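Local structure of glutathione s-transferase protein (Ralstonia solanacearum, 3TOU) at residues A[12-17]-A[49-54]. The protein probably acts as a glutathione transferase, joining glutathione to electrophilic substrates, and binds glutathione. Numbering follows the deposited sequence.
Sequences PYTRKV and GKVPCL. With GSH (glutathione), chain C.
The CA atoms of T14 and P52 come within 4.8 Å, where the first turn of helix 12-23 meets the loop leading into strand 53-55; P52 follows a cis peptide bond, the cis-proline of the thioredoxin-like N-terminal domain of glutathione transferases. The P52 side chain points at the helix, and no hydrogen bond joins the two segments. P52 CD packs on Y13 CB at 3.6 Å, while P52 CG reaches V17 CG2 at 3.8 Å. With chi1 at -62°, T14 OG1 is swung beside its own backbone N and lies 3.5 Å from P52 CD; the P52 nitrogen carries no N-H to offer this hydroxyl, which is hydrogen-bonded to S11 OG. Glutathione touches both segments. Its CB1 sits over the centre of the Y13 ring, 3.7 Å above the plane, and Y13 OH is hydrogen-bonded to D104 OD1 of helix 86-114. V51 grips the cysteinyl part of the ligand through its main chain in an antiparallel, strand-like pairing: V51 N donates to GSH O2 (161° at the hydrogen), and GSH N2 donates to V51 O. In one of two modelled conformers, K50, bent at chi4 (-67°), hydrogen-bonds through NZ to GSH O32 (2.7 Å) and GSH OE1 (3.0 Å).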
ATOM      1  N   PRO A  12      -5.999   1.195 -11.300  1.00 13.11           N
ATOM      2  CA  PRO A  12      -5.531  -0.185 -11.298  1.00 11.93           C
ATOM      3  C   PRO A  12      -5.646  -0.844  -9.927  1.00 10.49           C
ATOM      4  O   PRO A  12      -5.797  -2.065  -9.854  1.00 10.13           O
ATOM      5  CB  PRO A  12      -4.068  -0.058 -11.752  1.00 11.36           C
ATOM      6  CG  PRO A  12      -3.640   1.321 -11.257  1.00 11.07           C
ATOM      7  CD  PRO A  12      -4.895   2.176 -11.372  1.00 14.23           C
ATOM      8  N   TYR A  13      -5.615  -0.053  -8.846  1.00 12.27           N
ATOM      9  CA  TYR A  13      -5.870  -0.615  -7.512  1.00 11.24           C
ATOM     10  C   TYR A  13      -7.324  -1.066  -7.399  1.00 10.55           C
ATOM     11  O   TYR A  13      -7.614  -2.109  -6.800  1.00 10.48           O
ATOM     12  CB  TYR A  13      -5.576   0.397  -6.406  1.00 10.15           C
ATOM     13  CG  TYR A  13      -4.233   1.074  -6.513  1.00  9.80           C
ATOM     14  CD1 TYR A  13      -3.068   0.452  -6.041  1.00 12.17           C
ATOM     15  CD2 TYR A  13      -4.137   2.356  -7.053  1.00 12.77           C
ATOM     16  CE1 TYR A  13      -1.830   1.118  -6.134  1.00 12.48           C
ATOM     17  CE2 TYR A  13      -2.920   3.013  -7.149  1.00 13.46           C
ATOM     18  CZ  TYR A  13      -1.779   2.392  -6.687  1.00 14.45           C
ATOM     19  OH  TYR A  13      -0.583   3.088  -6.788  1.00 17.88           O
ATOM     20  N   THR A  14      -8.223  -0.285  -7.995  1.00 10.64           N
ATOM     21  CA  THR A  14      -9.636  -0.655  -8.063  1.00 10.58           C
ATOM     22  C   THR A  14      -9.804  -1.903  -8.917  1.00  8.44           C
ATOM     23  O   THR A  14     -10.543  -2.807  -8.540  1.00 10.37           O
ATOM     24  CB  THR A  14     -10.504   0.497  -8.622  1.00 11.62           C
ATOM     25  OG1 THR A  14     -10.406   1.624  -7.734  1.00 10.58           O
ATOM     26  CG2 THR A  14     -11.998   0.083  -8.730  1.00 11.14           C
ATOM     27  N   ARG A  15      -9.101  -1.955 -10.044  1.00 10.34           N
ATOM     28  CA  ARG A  15      -9.182  -3.132 -10.903  1.00  9.07           C
ATOM     29  C   ARG A  15      -8.787  -4.385 -10.149  1.00 10.85           C
ATOM     30  O   ARG A  15      -9.472  -5.406 -10.257  1.00 10.69           O
ATOM     31  CB  ARG A  15      -8.338  -3.005 -12.161  1.00 12.61           C
ATOM     32  CG  ARG A  15      -8.698  -4.115 -13.140  1.00 14.51           C
ATOM     33  CD  ARG A  15      -7.740  -4.203 -14.293  1.00 13.48           C
ATOM     34  NE  ARG A  15      -8.286  -5.111 -15.298  1.00 14.07           N
ATOM     35  CZ  ARG A  15      -7.753  -5.270 -16.503  1.00 16.72           C
ATOM     36  NH1 ARG A  15      -6.660  -4.600 -16.814  1.00 13.66           N
ATOM     37  NH2 ARG A  15      -8.309  -6.087 -17.389  1.00 14.25           N
ATOM     38  N   LYS A  16      -7.708  -4.313  -9.363  1.00  9.84           N
ATOM     39  CA  LYS A  16      -7.292  -5.487  -8.574  1.00 10.46           C
ATOM     40  C   LYS A  16      -8.444  -6.028  -7.727  1.00 11.90           C
ATOM     41  O   LYS A  16      -8.726  -7.230  -7.726  1.00  9.72           O
ATOM     42  CB  LYS A  16      -6.083  -5.148  -7.695  1.00  9.07           C
ATOM     43  CG  LYS A  16      -5.557  -6.331  -6.867  1.00 12.07           C
ATOM     44  CD  LYS A  16      -4.304  -5.918  -6.071  1.00 16.95           C
ATOM     45  CE  LYS A  16      -4.608  -4.799  -5.086  1.00 12.11           C
ATOM     46  NZ  LYS A  16      -3.512  -4.510  -4.086  1.00 13.14           N
ATOM     47  N   VAL A  17      -9.141  -5.121  -7.046  1.00 10.65           N
ATOM     48  CA  VAL A  17     -10.278  -5.503  -6.222  1.00  8.04           C
ATOM     49  C   VAL A  17     -11.415  -6.089  -7.076  1.00  9.75           C
ATOM     50  O   VAL A  17     -12.002  -7.109  -6.705  1.00 10.75           O
ATOM     51  CB  VAL A  17     -10.779  -4.283  -5.404  1.00 10.59           C
ATOM     52  CG1 VAL A  17     -12.117  -4.603  -4.735  1.00 12.83           C
ATOM     53  CG2 VAL A  17      -9.718  -3.865  -4.378  1.00 10.72           C
ATOM     54  N   GLY A  49      -9.223   9.703   1.059  1.00 11.89           N
ATOM     55  CA  GLY A  49      -9.675  10.299  -0.206  1.00 15.21           C
ATOM     56  C   GLY A  49      -9.233   9.559  -1.463  1.00 14.28           C
ATOM     57  O   GLY A  49      -9.068  10.161  -2.521  1.00 17.32           O
ATOM     58  N   LYS A  50      -9.081   8.243  -1.332  1.00 13.76           N
ATOM     59  CA  LYS A  50      -8.588   7.404  -2.417  0.50 11.31           C
ATOM     60  C   LYS A  50      -9.576   6.308  -2.786  1.00 13.22           C
ATOM     61  O   LYS A  50     -10.401   5.919  -1.978  1.00 13.55           O
ATOM     62  CB  LYS A  50      -7.251   6.762  -2.032  0.50 10.81           C
ATOM     63  CG  LYS A  50      -6.077   7.729  -2.136  0.50 12.52           C
ATOM     64  CD  LYS A  50      -4.841   7.179  -1.446  0.50 16.06           C
ATOM     65  CE  LYS A  50      -3.683   8.157  -1.604  0.50 16.31           C
ATOM     66  NZ  LYS A  50      -3.264   8.250  -3.031  0.50 15.12           N
ATOM     67  N   VAL A  51      -9.468   5.817  -4.022  1.00 13.03           N
ATOM     68  CA  VAL A  51     -10.211   4.635  -4.449  1.00 11.26           C
ATOM     69  C   VAL A  51      -9.215   3.488  -4.685  1.00 10.56           C
ATOM     70  O   VAL A  51      -8.074   3.745  -5.085  1.00 12.56           O
ATOM     71  CB  VAL A  51     -11.066   4.894  -5.711  1.00 12.15           C
ATOM     72  CG1 VAL A  51     -12.291   5.744  -5.341  1.00 15.98           C
ATOM     73  CG2 VAL A  51     -10.232   5.562  -6.822  1.00 13.22           C
ATOM     74  N   PRO A  52      -9.636   2.226  -4.468  1.00 10.48           N
ATOM     75  CA  PRO A  52     -10.979   1.759  -4.109  1.00 10.08           C
ATOM     76  C   PRO A  52     -11.340   1.928  -2.633  1.00 12.26           C
ATOM     77  O   PRO A  52     -10.469   1.940  -1.761  1.00 11.98           O
ATOM     78  CB  PRO A  52     -10.943   0.276  -4.469  1.00 11.20           C
ATOM     79  CG  PRO A  52      -9.483  -0.098  -4.274  1.00  9.99           C
ATOM     80  CD  PRO A  52      -8.715   1.100  -4.737  1.00 11.29           C
ATOM     81  N   CYS A  53     -12.637   2.039  -2.393  1.00 12.76           N
ATOM     82  CA  CYS A  53     -13.200   2.033  -1.060  1.00 10.38           C
ATOM     83  C   CYS A  53     -14.462   1.164  -1.120  1.00 12.16           C
ATOM     84  O   CYS A  53     -15.335   1.367  -1.973  1.00 13.33           O
ATOM     85  CB  CYS A  53     -13.529   3.462  -0.611  1.00 13.07           C
ATOM     86  SG  CYS A  53     -14.180   3.518   1.083  1.00 16.10           S
ATOM     87  N   LEU A  54     -14.518   0.153  -0.265  1.00 10.23           N
ATOM     88  CA  LEU A  54     -15.658  -0.774  -0.233  1.00 12.92           C
ATOM     89  C   LEU A  54     -16.580  -0.358   0.904  1.00 15.20           C
ATOM     90  O   LEU A  54     -16.133  -0.207   2.029  1.00 18.64           O
ATOM     91  CB  LEU A  54     -15.175  -2.214  -0.025  1.00 15.13           C
ATOM     92  CG  LEU A  54     -16.196  -3.366  -0.077  1.00 15.44           C
ATOM     93  CD1 LEU A  54     -16.794  -3.523  -1.473  1.00 17.48           C
ATOM     94  CD2 LEU A  54     -15.546  -4.670   0.343  1.00 20.31           C
TER
HETATM   95  N1  GSH C 227      -2.778   2.365  -1.301  1.00 18.92           N
HETATM   96  CA1 GSH C 227      -3.960   2.535  -2.158  1.00 20.57           C
HETATM   97  C1  GSH C 227      -4.539   1.204  -2.576  1.00 16.70           C
HETATM   98  O11 GSH C 227      -5.780   1.100  -2.747  1.00 16.44           O
HETATM   99  O12 GSH C 227      -3.816   0.197  -2.720  1.00 18.44           O
HETATM  100  CB1 GSH C 227      -3.655   3.406  -3.378  1.00 21.17           C
HETATM  101  CG1 GSH C 227      -4.962   3.959  -3.972  1.00 19.80           C
HETATM  102  CD1 GSH C 227      -4.746   5.126  -4.914  1.00 22.57           C
HETATM  103  OE1 GSH C 227      -3.575   5.903  -4.833  1.00 27.69           O
HETATM  104  N2  GSH C 227      -5.720   5.380  -5.789  1.00 23.66           N
HETATM  105  CA2 GSH C 227      -5.714   6.588  -6.611  1.00 27.19           C
HETATM  106  C2  GSH C 227      -6.310   7.716  -5.839  1.00 27.15           C
HETATM  107  O2  GSH C 227      -7.588   7.454  -5.380  1.00 19.49           O
HETATM  108  CB2 GSH C 227      -6.604   6.420  -7.846  1.00 29.60           C
HETATM  109  SG2 GSH C 227      -5.901   5.179  -8.956  1.00 31.33           S
HETATM  110  N3  GSH C 227      -5.652   8.860  -5.635  1.00 20.55           N
HETATM  111  CA3 GSH C 227      -6.351  10.064  -5.198  1.00 20.41           C
HETATM  112  C3  GSH C 227      -5.568  10.895  -4.217  1.00 24.88           C
HETATM  113  O31 GSH C 227      -5.992  12.001  -3.825  1.00 27.69           O
HETATM  114  O32 GSH C 227      -4.482  10.499  -3.792  1.00 29.71           O